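Local coordinates for cellulase (Bacteroides salanitronis, PDB 6WQY), which probably acts as a broad-specificity endoglucanase that hydrolyses beta-1,4-linked glucans such as cellulose, this chain holding its glycoside hydrolase family 5 catalytic domain, at residues 252-257 with 284-289; 322-327 with 342-347. One frame throughout, in Å; residues are numbered along the deposited sequence.

In the fold
The chain folds as a TIM barrel, and both contacts tie its outer layer to barrel strands or to the loops that follow them. Contact 1 fastens the loop after strand 246-251 to helix 284-299; contact 2 reaches from helix 318-337 to strand 342-346, the eighth strand. Their centres are about 12 Å apart. Two tyrosines of residues 322-327 join them: Tyr326 OH hydrogen-bonds Glu284 OE2 (2.6 Å) and Tyr327 OH hydrogen-bonds Asp254 O (2.8 Å). Both contacts lie away from Glu95, a residue seen to bind magnesium. Tyr253, whose OH packs 3.3 Å from Trp345 CB, also hydrogen-bonds Glu309 near the end of strand 305-310, where family 5 enzymes carry their nucleophile.

Contact 1: residues 252-257 with 284-289; sequences FYDPID and EDNVTG
Asn286 and Asp254 form the polar half of this contact, Phe252 and Val287 the apolar half. From CB of Asn286 the side chain leaves with CG anti to the backbone N (chi1 -175°), which carries the amide across to the loop. CG comes to 4.0 Å from Asp254 OD2, and at the tip ND2 donates to that oxygen at 3.1 Å. The bond is nearly straight (163°), lies in the amide plane and meets the anti lone pair of the carboxylate. ND2 also donates to a water 2.9 Å away, which in turn donates to Asp254 O, so the amide holds Asp254 directly at its carboxylate and through water at its carbonyl. The same ND2 sits at the edge of the Phe252 ring, whose CZ packs 4.1 Å from Val287 CG2. With an alanine in place of Asn286, Asp254 OD2 and the bridging water would probably both lose their donor from the helix, and the carboxylate could turn more easily. The contact thus anchors the loop after strand 246-251 on the first turn of helix 284-299, whose Phe291 packs edge-to-face with Phe252, while Tyr327 and Ala334 of helix 318-337 pack against Phe252 and Val287.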
loop_
_atom_site.group_PDB
_atom_site.type_symbol
_atom_site.label_atom_id
_atom_site.label_comp_id
_atom_site.label_asym_id
_atom_site.label_seq_id
_atom_site.Cartn_x
_atom_site.Cartn_y
_atom_site.Cartn_z
ATOM N N PHE A 252 3.719 3.857 6.627
ATOM C CA PHE A 252 4.538 4.124 7.803
ATOM C C PHE A 252 6.011 4.036 7.446
ATOM O O PHE A 252 6.538 2.933 7.274
ATOM C CB PHE A 252 4.227 3.154 8.945
ATOM C CG PHE A 252 5.017 3.430 10.191
ATOM C CD1 PHE A 252 4.627 4.436 11.066
ATOM C CD2 PHE A 252 6.160 2.702 10.491
ATOM C CE1 PHE A 252 5.348 4.692 12.214
ATOM C CE2 PHE A 252 6.883 2.960 11.636
ATOM C CZ PHE A 252 6.477 3.954 12.493
ATOM N N TYR A 253 6.667 5.187 7.399
ATOM C CA TYR A 253 8.093 5.284 7.125
ATOM C C TYR A 253 8.836 6.003 8.248
ATOM O O TYR A 253 10.020 6.347 8.092
ATOM C CB TYR A 253 8.337 6.021 5.820
ATOM C CG TYR A 253 7.913 5.306 4.556
ATOM C CD1 TYR A 253 8.700 4.287 4.039
ATOM C CD2 TYR A 253 6.771 5.682 3.857
ATOM C CE1 TYR A 253 8.372 3.669 2.851
ATOM C CE2 TYR A 253 6.427 5.051 2.674
ATOM C CZ TYR A 253 7.235 4.050 2.168
ATOM O OH TYR A 253 7.002 3.444 0.957
ATOM N N ASP A 254 8.191 6.241 9.384
ATOM C CA ASP A 254 8.798 7.105 10.386
ATOM C C ASP A 254 10.089 6.487 10.920
ATOM O O ASP A 254 10.095 5.304 11.275
ATOM C CB ASP A 254 7.871 7.297 11.588
ATOM C CG ASP A 254 6.600 8.052 11.277
ATOM O OD1 ASP A 254 6.434 8.579 10.150
ATOM O OD2 ASP A 254 5.753 8.144 12.226
ATOM N N PRO A 255 11.176 7.259 11.061
ATOM C CA PRO A 255 11.373 8.644 10.606
ATOM C C PRO A 255 11.924 8.623 9.182
ATOM O O PRO A 255 12.971 7.988 8.944
ATOM C CB PRO A 255 12.391 9.195 11.604
ATOM C CG PRO A 255 13.198 7.992 12.024
ATOM C CD PRO A 255 12.366 6.756 11.773
ATOM N N ILE A 256 11.254 9.292 8.240
ATOM C CA ILE A 256 11.639 9.196 6.837
ATOM C C ILE A 256 13.069 9.652 6.597
ATOM O O ILE A 256 13.738 9.145 5.687
ATOM C CB ILE A 256 10.618 9.937 5.949
ATOM C CG1 ILE A 256 10.891 9.698 4.463
ATOM C CG2 ILE A 256 10.600 11.418 6.256
ATOM C CD1 ILE A 256 10.663 8.282 4.001
ATOM N N ASP A 257 13.575 10.613 7.371
ATOM C CA ASP A 257 14.960 11.015 7.160
ATOM C C ASP A 257 15.910 9.834 7.320
ATOM O O ASP A 257 16.937 9.774 6.634
ATOM C CB ASP A 257 15.349 12.137 8.129
ATOM C CG ASP A 257 14.761 13.482 7.736
ATOM O OD1 ASP A 257 14.115 13.579 6.667
ATOM O OD2 ASP A 257 14.939 14.449 8.509
ATOM N N GLU A 284 11.891 3.632 18.899
ATOM C CA GLU A 284 10.991 2.517 19.167
ATOM C C GLU A 284 9.645 2.967 19.710
ATOM O O GLU A 284 8.606 2.386 19.359
ATOM C CB GLU A 284 11.643 1.565 20.181
ATOM C CG GLU A 284 12.871 0.806 19.677
ATOM C CD GLU A 284 14.194 1.543 19.828
ATOM O OE1 GLU A 284 14.209 2.789 19.993
ATOM O OE2 GLU A 284 15.253 0.847 19.794
ATOM N N ASP A 285 9.649 3.973 20.593
ATOM C CA ASP A 285 8.412 4.436 21.210
ATOM C C ASP A 285 7.479 5.082 20.195
ATOM O O ASP A 285 6.257 5.105 20.405
ATOM C CB ASP A 285 8.721 5.410 22.347
ATOM C CG ASP A 285 9.549 6.598 21.895
ATOM O OD1 ASP A 285 10.577 6.388 21.218
ATOM O OD2 ASP A 285 9.175 7.745 22.225
ATOM N N ASN A 286 8.017 5.637 19.104
ATOM C CA ASN A 286 7.155 6.145 18.046
ATOM C C ASN A 286 6.482 5.005 17.288
ATOM O O ASN A 286 5.308 5.111 16.910
ATOM C CB ASN A 286 7.924 7.043 17.082
ATOM C CG ASN A 286 7.017 7.665 16.043
ATOM O OD1 ASN A 286 6.181 8.518 16.377
ATOM N ND2 ASN A 286 7.148 7.239 14.798
ATOM N N VAL A 287 7.210 3.917 17.033
ATOM C CA VAL A 287 6.606 2.779 16.352
ATOM C C VAL A 287 5.422 2.253 17.152
ATOM O O VAL A 287 4.302 2.110 16.640
ATOM C CB VAL A 287 7.647 1.669 16.123
ATOM C CG1 VAL A 287 6.984 0.482 15.425
ATOM C CG2 VAL A 287 8.833 2.162 15.328
ATOM N N THR A 288 5.654 1.935 18.421
ATOM C CA THR A 288 4.569 1.377 19.224
ATOM C C THR A 288 3.501 2.423 19.519
ATOM O O THR A 288 2.305 2.097 19.551
ATOM C CB THR A 288 5.098 0.751 20.515
ATOM O OG1 THR A 288 5.840 1.725 21.236
ATOM C CG2 THR A 288 5.992 -0.437 20.210
ATOM N N GLY A 289 3.894 3.683 19.713
ATOM C CA GLY A 289 2.903 4.712 19.964
ATOM C C GLY A 289 1.971 4.934 18.792
ATOM O O GLY A 289 0.756 5.095 18.959
HETATM O O HOH W 1 9.230 5.336 14.042
#

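Contact 2: residues 322-327 with 342-347; sequences SFRLYY and PFYWDA
Arg324 and Tyr344 meet across a wide backbone gap, their CA atoms 13.0 Å apart, one on regular helix and the other on extended strand. In residues 322-327 the amides follow the usual i to i+4 pattern, whereas the backbone of residues 342-345 bonds to the strands beside it; the backbones stay apart, and the side chains make the bridge. Arg324 leaves its helix with CG anti to the backbone N and bends at its second torsion (-146°), bringing NH2 within 3.0 Å of Tyr344 OH. The hydroxyl sits at the edge of the guanidinium, in its plane, but the hydrogen bond is weak (N-H...O angle 124°). The side chains cross at about a right angle, with the guanidinium and phenol planes 53° apart. Stronger partners hold both groups: NH1 of Arg324 forms a salt bridge with Glu321, NE donates a hydrogen bond to Cys312 O, and Tyr344 OH is hydrogen-bonded to Trp357 O. The pair links helix and strand within the beta-alpha-beta unit 305-310, 318-337, 342-346. Val374 and Met378 of helix 371-383 pack on Arg324 and Tyr344 respectively, and strand 342-346 closes the barrel between strands 305-310 and 34-37.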
loop_
_atom_site.group_PDB
_atom_site.type_symbol
_atom_site.label_atom_id
_atom_site.label_comp_id
_atom_site.label_asym_id
_atom_site.label_seq_id
_atom_site.Cartn_x
_atom_site.Cartn_y
_atom_site.Cartn_z
ATOM N N SER A 322 23.379 -3.128 10.248
ATOM C CA SER A 322 22.817 -3.769 11.429
ATOM C C SER A 322 21.603 -2.999 11.936
ATOM O O SER A 322 20.583 -3.593 12.297
ATOM C CB SER A 322 23.871 -3.847 12.534
ATOM O OG SER A 322 25.073 -4.421 12.059
ATOM N N PHE A 323 21.704 -1.670 11.977
ATOM C CA PHE A 323 20.598 -0.846 12.444
ATOM C C PHE A 323 19.393 -0.935 11.521
ATOM O O PHE A 323 18.252 -0.890 11.992
ATOM C CB PHE A 323 21.059 0.602 12.591
ATOM C CG PHE A 323 21.965 0.830 13.762
ATOM C CD1 PHE A 323 21.440 1.089 15.021
ATOM C CD2 PHE A 323 23.333 0.768 13.609
ATOM C CE1 PHE A 323 22.260 1.298 16.096
ATOM C CE2 PHE A 323 24.164 0.973 14.691
ATOM C CZ PHE A 323 23.619 1.238 15.933
ATOM N N ARG A 324 19.624 -1.027 10.205
ATOM C CA ARG A 324 18.522 -1.172 9.263
ATOM C C ARG A 324 17.757 -2.468 9.510
ATOM O O ARG A 324 16.519 -2.491 9.507
ATOM C CB ARG A 324 19.049 -1.154 7.829
ATOM C CG ARG A 324 17.963 -1.380 6.798
ATOM C CD ARG A 324 18.446 -2.136 5.598
ATOM N NE ARG A 324 17.444 -2.196 4.542
ATOM C CZ ARG A 324 17.615 -2.856 3.400
ATOM N NH1 ARG A 324 18.726 -3.532 3.173
ATOM N NH2 ARG A 324 16.656 -2.836 2.487
ATOM N N LEU A 325 18.480 -3.572 9.707
ATOM C CA LEU A 325 17.813 -4.843 9.959
ATOM C C LEU A 325 17.065 -4.805 11.277
ATOM O O LEU A 325 15.958 -5.334 11.386
ATOM C CB LEU A 325 18.797 -6.005 9.900
ATOM C CG LEU A 325 19.106 -6.473 8.484
ATOM C CD1 LEU A 325 19.894 -5.458 7.681
ATOM C CD2 LEU A 325 19.836 -7.809 8.508
ATOM N N TYR A 326 17.660 -4.183 12.303
ATOM C CA TYR A 326 16.961 -4.009 13.572
ATOM C C TYR A 326 15.675 -3.207 13.387
ATOM O O TYR A 326 14.617 -3.610 13.876
ATOM C CB TYR A 326 17.893 -3.367 14.610
ATOM C CG TYR A 326 17.166 -2.924 15.860
ATOM C CD1 TYR A 326 16.418 -3.821 16.611
ATOM C CD2 TYR A 326 17.204 -1.605 16.274
ATOM C CE1 TYR A 326 15.732 -3.417 17.734
ATOM C CE2 TYR A 326 16.518 -1.183 17.394
ATOM C CZ TYR A 326 15.782 -2.098 18.122
ATOM O OH TYR A 326 15.092 -1.706 19.251
ATOM N N TYR A 327 15.753 -2.077 12.686
ATOM C CA TYR A 327 14.564 -1.276 12.416
ATOM C C TYR A 327 13.476 -2.112 11.750
ATOM O O TYR A 327 12.314 -2.106 12.180
ATOM C CB TYR A 327 14.940 -0.074 11.525
ATOM C CG TYR A 327 13.737 0.736 11.094
ATOM C CD1 TYR A 327 13.252 1.768 11.888
ATOM C CD2 TYR A 327 13.070 0.450 9.919
ATOM C CE1 TYR A 327 12.135 2.497 11.519
ATOM C CE2 TYR A 327 11.954 1.177 9.541
ATOM C CZ TYR A 327 11.492 2.186 10.337
ATOM O OH TYR A 327 10.364 2.878 9.933
ATOM N N PRO A 342 2.279 -5.734 7.332
ATOM C CA PRO A 342 3.140 -4.730 6.698
ATOM C C PRO A 342 3.562 -5.141 5.300
ATOM O O PRO A 342 3.861 -6.318 5.052
ATOM C CB PRO A 342 4.348 -4.699 7.638
ATOM C CG PRO A 342 4.478 -6.150 8.087
ATOM C CD PRO A 342 3.054 -6.695 8.149
ATOM N N PHE A 343 3.622 -4.159 4.388
ATOM C CA PHE A 343 4.055 -4.357 3.006
ATOM C C PHE A 343 5.317 -3.534 2.767
ATOM O O PHE A 343 5.270 -2.299 2.758
ATOM C CB PHE A 343 2.962 -3.929 2.019
ATOM C CG PHE A 343 1.795 -4.889 1.934
ATOM C CD1 PHE A 343 0.896 -5.021 2.990
ATOM C CD2 PHE A 343 1.592 -5.638 0.797
ATOM C CE1 PHE A 343 -0.172 -5.915 2.905
ATOM C CE2 PHE A 343 0.527 -6.522 0.701
ATOM C CZ PHE A 343 -0.356 -6.654 1.755
ATOM N N TYR A 344 6.435 -4.220 2.567
ATOM C CA TYR A 344 7.723 -3.571 2.344
ATOM C C TYR A 344 7.744 -2.870 0.988
ATOM O O TYR A 344 7.277 -3.419 -0.011
ATOM C CB TYR A 344 8.820 -4.658 2.428
ATOM C CG TYR A 344 10.200 -4.125 2.130
ATOM C CD1 TYR A 344 11.004 -3.594 3.133
ATOM C CD2 TYR A 344 10.677 -4.084 0.820
ATOM C CE1 TYR A 344 12.238 -3.052 2.837
ATOM C CE2 TYR A 344 11.899 -3.531 0.523
ATOM C CZ TYR A 344 12.675 -3.018 1.538
ATOM O OH TYR A 344 13.896 -2.436 1.273
ATOM N N TRP A 345 8.301 -1.656 0.948
ATOM C CA TRP A 345 8.383 -0.877 -0.289
ATOM C C TRP A 345 9.645 -1.232 -1.071
ATOM O O TRP A 345 10.755 -0.861 -0.673
ATOM C CB TRP A 345 8.379 0.628 0.017
ATOM C CG TRP A 345 8.502 1.448 -1.236
ATOM C CD1 TRP A 345 9.577 2.154 -1.645
ATOM C CD2 TRP A 345 7.527 1.565 -2.276
ATOM N NE1 TRP A 345 9.342 2.722 -2.876
ATOM C CE2 TRP A 345 8.082 2.372 -3.288
ATOM C CE3 TRP A 345 6.220 1.092 -2.437
ATOM C CZ2 TRP A 345 7.382 2.694 -4.450
ATOM C CZ3 TRP A 345 5.537 1.402 -3.594
ATOM C CH2 TRP A 345 6.115 2.199 -4.580
ATOM N N ASP A 346 9.477 -1.900 -2.210
ATOM C CA ASP A 346 10.608 -2.324 -3.047
ATOM C C ASP A 346 10.537 -1.588 -4.387
ATOM O O ASP A 346 9.839 -2.001 -5.321
ATOM C CB ASP A 346 10.624 -3.843 -3.229
ATOM C CG ASP A 346 11.893 -4.346 -3.872
ATOM O OD1 ASP A 346 12.354 -3.717 -4.849
ATOM O OD2 ASP A 346 12.430 -5.381 -3.403
ATOM N N ALA A 347 11.309 -0.502 -4.506
ATOM C CA ALA A 347 11.346 0.289 -5.726
ATOM C C ALA A 347 12.243 -0.329 -6.785
ATOM O O ALA A 347 12.346 0.217 -7.874
ATOM C CB ALA A 347 11.832 1.715 -5.413
#